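Long-range contact in protelomerase (Agrobacterium tumefaciens, PDB 4F43), which probably acts as a telomere resolvase, cutting replicated telomere DNA and rejoining the strands into the covalently closed hairpin ends of a linear chromosome: residues G172-A184 against I196-L210. The protein carries 1 engineered substitution. Sequence-based numbering, arbitrary orientation.
Sequences GVSKWSILFNGQA and ITYEIPVLTRSETVL. With nucleotides of chain B.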
loop_
_atom_site.group_PDB
_atom_site.type_symbol
_atom_site.label_atom_id
_atom_site.label_comp_id
_atom_site.label_asym_id
_atom_site.label_seq_id
_atom_site.Cartn_x
_atom_site.Cartn_y
_atom_site.Cartn_z
ATOM N N GLY A 172 -21.223 -16.609 -20.243
ATOM C CA GLY A 172 -21.492 -15.213 -19.951
ATOM C C GLY A 172 -20.605 -14.657 -18.854
ATOM O O GLY A 172 -19.765 -15.364 -18.298
ATOM N N VAL A 173 -20.798 -13.380 -18.543
ATOM C CA VAL A 173 -20.013 -12.720 -17.509
ATOM C C VAL A 173 -20.375 -13.251 -16.128
ATOM O O VAL A 173 -21.428 -13.861 -15.941
ATOM C CB VAL A 173 -20.225 -11.194 -17.527
ATOM C CG1 VAL A 173 -19.927 -10.636 -18.909
ATOM C CG2 VAL A 173 -21.646 -10.848 -17.102
ATOM N N SER A 174 -19.491 -13.023 -15.164
ATOM C CA SER A 174 -19.761 -13.391 -13.782
ATOM C C SER A 174 -20.377 -12.203 -13.058
ATOM O O SER A 174 -19.933 -11.067 -13.220
ATOM C CB SER A 174 -18.477 -13.836 -13.082
ATOM O OG SER A 174 -18.741 -14.282 -11.762
ATOM N N LYS A 175 -21.407 -12.469 -12.264
ATOM C CA LYS A 175 -22.124 -11.409 -11.572
ATOM C C LYS A 175 -21.348 -10.890 -10.365
ATOM O O LYS A 175 -21.397 -9.701 -10.051
ATOM C CB LYS A 175 -23.510 -11.895 -11.144
ATOM C CG LYS A 175 -24.390 -10.807 -10.558
ATOM C CD LYS A 175 -25.789 -11.319 -10.276
ATOM C CE LYS A 175 -26.688 -10.202 -9.775
ATOM N NZ LYS A 175 -28.084 -10.666 -9.547
ATOM N N TRP A 176 -20.620 -11.781 -9.698
ATOM C CA TRP A 176 -19.929 -11.417 -8.464
ATOM C C TRP A 176 -18.420 -11.655 -8.505
ATOM O O TRP A 176 -17.827 -12.063 -7.507
ATOM C CB TRP A 176 -20.546 -12.156 -7.274
ATOM C CG TRP A 176 -22.006 -11.866 -7.087
ATOM C CD1 TRP A 176 -23.054 -12.530 -7.658
ATOM C CD2 TRP A 176 -22.580 -10.831 -6.279
ATOM N NE1 TRP A 176 -24.243 -11.974 -7.252
ATOM C CE2 TRP A 176 -23.979 -10.929 -6.406
ATOM C CE3 TRP A 176 -22.044 -9.833 -5.460
ATOM C CZ2 TRP A 176 -24.851 -10.067 -5.744
ATOM C CZ3 TRP A 176 -22.911 -8.978 -4.803
ATOM C CH2 TRP A 176 -24.299 -9.101 -4.950
ATOM N N SER A 177 -17.805 -11.390 -9.655
ATOM C CA SER A 177 -16.351 -11.469 -9.787
ATOM C C SER A 177 -15.863 -10.770 -11.053
ATOM O O SER A 177 -16.540 -10.780 -12.080
ATOM C CB SER A 177 -15.873 -12.923 -9.780
ATOM O OG SER A 177 -16.075 -13.537 -11.039
ATOM N N ILE A 178 -14.683 -10.163 -10.966
ATOM C CA ILE A 178 -14.058 -9.504 -12.110
ATOM C C ILE A 178 -12.586 -9.899 -12.214
ATOM O O ILE A 178 -12.088 -10.681 -11.406
ATOM C CB ILE A 178 -14.151 -7.970 -11.998
ATOM C CG1 ILE A 178 -13.368 -7.472 -10.781
ATOM C CG2 ILE A 178 -15.604 -7.519 -11.923
ATOM C CD1 ILE A 178 -13.451 -5.974 -10.576
ATOM N N LEU A 179 -11.894 -9.355 -13.211
ATOM C CA LEU A 179 -10.463 -9.589 -13.368
ATOM C C LEU A 179 -9.679 -8.344 -12.960
ATOM O O LEU A 179 -10.220 -7.240 -12.956
ATOM C CB LEU A 179 -10.135 -9.982 -14.810
ATOM C CG LEU A 179 -10.880 -11.194 -15.375
ATOM C CD1 LEU A 179 -10.425 -11.486 -16.796
ATOM C CD2 LEU A 179 -10.685 -12.411 -14.484
ATOM N N PHE A 180 -8.408 -8.522 -12.618
ATOM C CA PHE A 180 -7.606 -7.422 -12.092
ATOM C C PHE A 180 -6.149 -7.438 -12.556
ATOM O O PHE A 180 -5.548 -8.501 -12.720
ATOM C CB PHE A 180 -7.676 -7.408 -10.561
ATOM C CG PHE A 180 -6.661 -6.512 -9.914
ATOM C CD1 PHE A 180 -6.783 -5.134 -9.995
ATOM C CD2 PHE A 180 -5.588 -7.048 -9.221
ATOM C CE1 PHE A 180 -5.846 -4.307 -9.401
ATOM C CE2 PHE A 180 -4.649 -6.228 -8.625
ATOM C CZ PHE A 180 -4.777 -4.856 -8.714
ATOM N N ASN A 181 -5.596 -6.245 -12.756
ATOM C CA ASN A 181 -4.204 -6.066 -13.150
ATOM C C ASN A 181 -3.822 -4.593 -13.025
ATOM O O ASN A 181 -4.560 -3.723 -13.482
ATOM C CB ASN A 181 -3.997 -6.534 -14.592
ATOM C CG ASN A 181 -2.555 -6.900 -14.888
ATOM O OD1 ASN A 181 -1.867 -7.492 -14.057
ATOM N ND2 ASN A 181 -2.090 -6.549 -16.082
ATOM N N GLY A 182 -2.688 -4.301 -12.394
ATOM C CA GLY A 182 -1.834 -5.310 -11.800
ATOM C C GLY A 182 -1.510 -5.008 -10.351
ATOM O O GLY A 182 -1.696 -3.887 -9.877
ATOM N N GLN A 183 -1.014 -6.020 -9.648
ATOM C CA GLN A 183 -0.716 -5.911 -8.226
ATOM C C GLN A 183 0.421 -4.928 -7.953
ATOM O O GLN A 183 1.268 -4.686 -8.814
ATOM C CB GLN A 183 -0.363 -7.293 -7.665
ATOM C CG GLN A 183 -0.263 -7.379 -6.146
ATOM C CD GLN A 183 -1.614 -7.497 -5.465
ATOM O OE1 GLN A 183 -2.635 -7.059 -5.995
ATOM N NE2 GLN A 183 -1.626 -8.100 -4.283
ATOM N N ALA A 184 0.425 -4.358 -6.753
ATOM C CA ALA A 184 1.503 -3.483 -6.314
ATOM C C ALA A 184 2.350 -4.179 -5.254
ATOM O O ALA A 184 1.990 -5.254 -4.772
ATOM C CB ALA A 184 0.941 -2.178 -5.772
ATOM N N ILE A 196 0.316 -10.104 -13.639
ATOM C CA ILE A 196 -0.568 -11.262 -13.599
ATOM C C ILE A 196 -2.035 -10.855 -13.508
ATOM O O ILE A 196 -2.447 -10.188 -12.561
ATOM C CB ILE A 196 -0.231 -12.186 -12.411
ATOM C CG1 ILE A 196 1.176 -12.765 -12.569
ATOM C CG2 ILE A 196 -1.259 -13.301 -12.297
ATOM C CD1 ILE A 196 1.352 -13.612 -13.812
ATOM N N THR A 197 -2.816 -11.258 -14.504
ATOM C CA THR A 197 -4.251 -11.005 -14.505
ATOM C C THR A 197 -4.987 -12.164 -13.843
ATOM O O THR A 197 -5.084 -13.251 -14.410
ATOM C CB THR A 197 -4.790 -10.816 -15.934
ATOM O OG1 THR A 197 -4.522 -11.993 -16.707
ATOM C CG2 THR A 197 -4.129 -9.618 -16.598
ATOM N N TYR A 198 -5.500 -11.930 -12.639
ATOM C CA TYR A 198 -6.186 -12.980 -11.891
ATOM C C TYR A 198 -7.594 -12.566 -11.467
ATOM O O TYR A 198 -7.922 -11.379 -11.434
ATOM C CB TYR A 198 -5.355 -13.423 -10.682
ATOM C CG TYR A 198 -5.161 -12.364 -9.618
ATOM C CD1 TYR A 198 -5.839 -12.439 -8.409
ATOM C CD2 TYR A 198 -4.295 -11.295 -9.817
ATOM C CE1 TYR A 198 -5.663 -11.481 -7.430
ATOM C CE2 TYR A 198 -4.116 -10.328 -8.844
ATOM C CZ TYR A 198 -4.804 -10.428 -7.652
ATOM O OH TYR A 198 -4.628 -9.471 -6.680
ATOM N N GLU A 199 -8.418 -13.558 -11.145
ATOM C CA GLU A 199 -9.826 -13.329 -10.843
ATOM C C GLU A 199 -10.056 -12.995 -9.371
ATOM O O GLU A 199 -9.543 -13.674 -8.482
ATOM C CB GLU A 199 -10.653 -14.553 -11.246
ATOM C CG GLU A 199 -12.156 -14.332 -11.243
ATOM C CD GLU A 199 -12.919 -15.530 -11.778
ATOM O OE1 GLU A 199 -13.485 -15.429 -12.888
ATOM O OE2 GLU A 199 -12.952 -16.571 -11.091
ATOM N N ILE A 200 -10.831 -11.942 -9.126
ATOM C CA ILE A 200 -11.148 -11.508 -7.769
ATOM C C ILE A 200 -12.654 -11.342 -7.587
ATOM O O ILE A 200 -13.365 -11.014 -8.535
ATOM C CB ILE A 200 -10.456 -10.171 -7.428
ATOM C CG1 ILE A 200 -10.838 -9.093 -8.445
ATOM C CG2 ILE A 200 -8.950 -10.349 -7.376
ATOM C CD1 ILE A 200 -10.307 -7.719 -8.106
ATOM N N PRO A 201 -13.150 -11.578 -6.364
ATOM C CA PRO A 201 -14.574 -11.383 -6.080
ATOM C C PRO A 201 -14.915 -9.908 -5.901
ATOM O O PRO A 201 -14.041 -9.103 -5.581
ATOM C CB PRO A 201 -14.765 -12.124 -4.756
ATOM C CG PRO A 201 -13.435 -12.037 -4.095
ATOM C CD PRO A 201 -12.430 -12.141 -5.207
ATOM N N VAL A 202 -16.182 -9.565 -6.111
ATOM C CA VAL A 202 -16.666 -8.209 -5.878
ATOM C C VAL A 202 -17.924 -8.233 -5.016
ATOM O O VAL A 202 -18.642 -9.231 -4.979
ATOM C CB VAL A 202 -16.955 -7.469 -7.198
ATOM C CG1 VAL A 202 -15.654 -7.082 -7.880
ATOM C CG2 VAL A 202 -17.807 -8.325 -8.114
ATOM N N LEU A 203 -18.185 -7.129 -4.325
ATOM C CA LEU A 203 -19.270 -7.076 -3.349
ATOM C C LEU A 203 -20.540 -6.440 -3.911
ATOM O O LEU A 203 -21.498 -6.188 -3.182
ATOM C CB LEU A 203 -18.807 -6.355 -2.080
ATOM C CG LEU A 203 -17.555 -6.973 -1.449
ATOM C CD1 LEU A 203 -17.181 -6.262 -0.161
ATOM C CD2 LEU A 203 -17.758 -8.460 -1.207
ATOM N N THR A 204 -20.533 -6.183 -5.214
ATOM C CA THR A 204 -21.731 -5.761 -5.932
ATOM C C THR A 204 -21.610 -6.263 -7.366
ATOM O O THR A 204 -20.540 -6.716 -7.769
ATOM C CB THR A 204 -21.913 -4.231 -5.915
ATOM O OG1 THR A 204 -23.219 -3.893 -6.400
ATOM C CG2 THR A 204 -20.863 -3.556 -6.777
ATOM N N ARG A 205 -22.696 -6.192 -8.131
ATOM C CA ARG A 205 -22.696 -6.736 -9.490
ATOM C C ARG A 205 -21.605 -6.136 -10.376
ATOM O O ARG A 205 -21.352 -4.931 -10.341
ATOM C CB ARG A 205 -24.075 -6.616 -10.145
ATOM C CG ARG A 205 -24.908 -5.440 -9.670
ATOM C CD ARG A 205 -26.361 -5.632 -10.072
ATOM N NE ARG A 205 -27.229 -4.568 -9.575
ATOM C CZ ARG A 205 -27.657 -3.549 -10.312
ATOM N NH1 ARG A 205 -27.298 -3.451 -11.584
ATOM N NH2 ARG A 205 -28.448 -2.629 -9.776
ATOM N N SER A 206 -20.963 -6.999 -11.160
ATOM C CA SER A 206 -19.775 -6.643 -11.936
ATOM C C SER A 206 -19.987 -5.493 -12.920
ATOM O O SER A 206 -19.067 -4.714 -13.175
ATOM C CB SER A 206 -19.237 -7.873 -12.675
ATOM O OG SER A 206 -20.252 -8.491 -13.444
ATOM N N GLU A 207 -21.193 -5.390 -13.468
ATOM C CA GLU A 207 -21.509 -4.344 -14.436
ATOM C C GLU A 207 -21.388 -2.955 -13.816
ATOM O O GLU A 207 -20.913 -2.014 -14.455
ATOM C CB GLU A 207 -22.914 -4.544 -15.009
ATOM C CG GLU A 207 -23.128 -5.876 -15.715
ATOM C CD GLU A 207 -23.499 -6.998 -14.764
ATOM O OE1 GLU A 207 -24.030 -6.704 -13.672
ATOM O OE2 GLU A 207 -23.257 -8.174 -15.109
ATOM N N THR A 208 -21.816 -2.837 -12.563
ATOM C CA THR A 208 -21.765 -1.569 -11.846
ATOM C C THR A 208 -20.322 -1.134 -11.594
ATOM O O THR A 208 -19.959 0.019 -11.838
ATOM C CB THR A 208 -22.517 -1.656 -10.503
ATOM O OG1 THR A 208 -23.817 -2.223 -10.715
ATOM C CG2 THR A 208 -22.661 -0.275 -9.882
ATOM N N VAL A 209 -19.506 -2.065 -11.106
ATOM C CA VAL A 209 -18.093 -1.799 -10.855
ATOM C C VAL A 209 -17.369 -1.425 -12.143
ATOM O O VAL A 209 -16.616 -0.453 -12.184
ATOM C CB VAL A 209 -17.392 -3.013 -10.214
ATOM C CG1 VAL A 209 -15.888 -2.787 -10.149
ATOM C CG2 VAL A 209 -17.953 -3.277 -8.830
ATOM N N LEU A 210 -17.614 -2.202 -13.195
ATOM C CA LEU A 210 -17.006 -1.958 -14.499
ATOM C C LEU A 210 -17.393 -0.590 -15.046
ATOM O O LEU A 210 -16.560 0.123 -15.607
ATOM C CB LEU A 210 -17.407 -3.053 -15.491
ATOM C CG LEU A 210 -16.439 -4.229 -15.649
ATOM C CD1 LEU A 210 -15.985 -4.755 -14.298
ATOM C CD2 LEU A 210 -17.077 -5.341 -16.470
ATOM P P DT B 22 4.685 0.072 -4.686
ATOM O OP1 DT B 22 4.716 -1.056 -5.643
ATOM O OP2 DT B 22 5.164 1.408 -5.104
ATOM O "O5'" DT B 22 3.186 0.234 -4.143
ATOM C "C5'" DT B 22 2.778 1.412 -3.449
ATOM C "C4'" DT B 22 2.369 1.101 -2.020
ATOM O "O4'" DT B 22 3.547 1.098 -1.181
ATOM C "C3'" DT B 22 1.447 2.123 -1.366
ATOM O "O3'" DT B 22 0.080 1.783 -1.577
ATOM C "C2'" DT B 22 1.800 2.029 0.115
ATOM C "C1'" DT B 22 3.132 1.287 0.155
ATOM N N1 DT B 22 4.188 2.021 0.917
ATOM C C2 DT B 22 4.094 2.087 2.289
ATOM O O2 DT B 22 3.195 1.573 2.930
ATOM N N3 DT B 22 5.108 2.778 2.898
ATOM C C4 DT B 22 6.183 3.401 2.296
ATOM O O4 DT B 22 7.039 3.998 2.946
ATOM C C5 DT B 22 6.218 3.295 0.858
ATOM C C7 DT B 22 7.334 3.930 0.083
ATOM C C6 DT B 22 5.234 2.621 0.246
#
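Strands 177-180 and 198-201 pair antiparallel at one side of the sheet in the telomere-resolvase catalytic domain, 198-201 being an outermost strand, with a long loop joining them; the chain then turns into a helix that packs back on the pair. I178 and I200 make the hydrogen-bonded pair at its middle: I178 N reaches I200 O at 2.9 Å and I200 N returns to I178 O. I178 holds CG1 between its backbone N and carbonyl carbon (chi1 64°), which carries CD1 to V202 CG1, 3.7 Å away, and its other branch, CG2, meets S206 CB and L210 CD1, tying sheet to helix. Farther along the same face the F180 and Y198 side chains run side by side, pointing the same way, but their ring planes stand nearly perpendicular (85°), an oblique pair, with Y198 CE2 3.6 Å from F180 CD2. Y198 OH gives a weak hydrogen bond to Q183 OE1, while Q183 NE2 is held by L291 O. At the other end the corner at 175-176 meets the helix start: S206 OG donates to S174 O (2.6 Å) and S206 N to K175 O (3.0 Å). W176 turns its ring edge to the carbonyls of V202 and L203. Strand 165-169 flanks 177-180 on its other side, and T151 of helix 140-151 touches both I178 and I200.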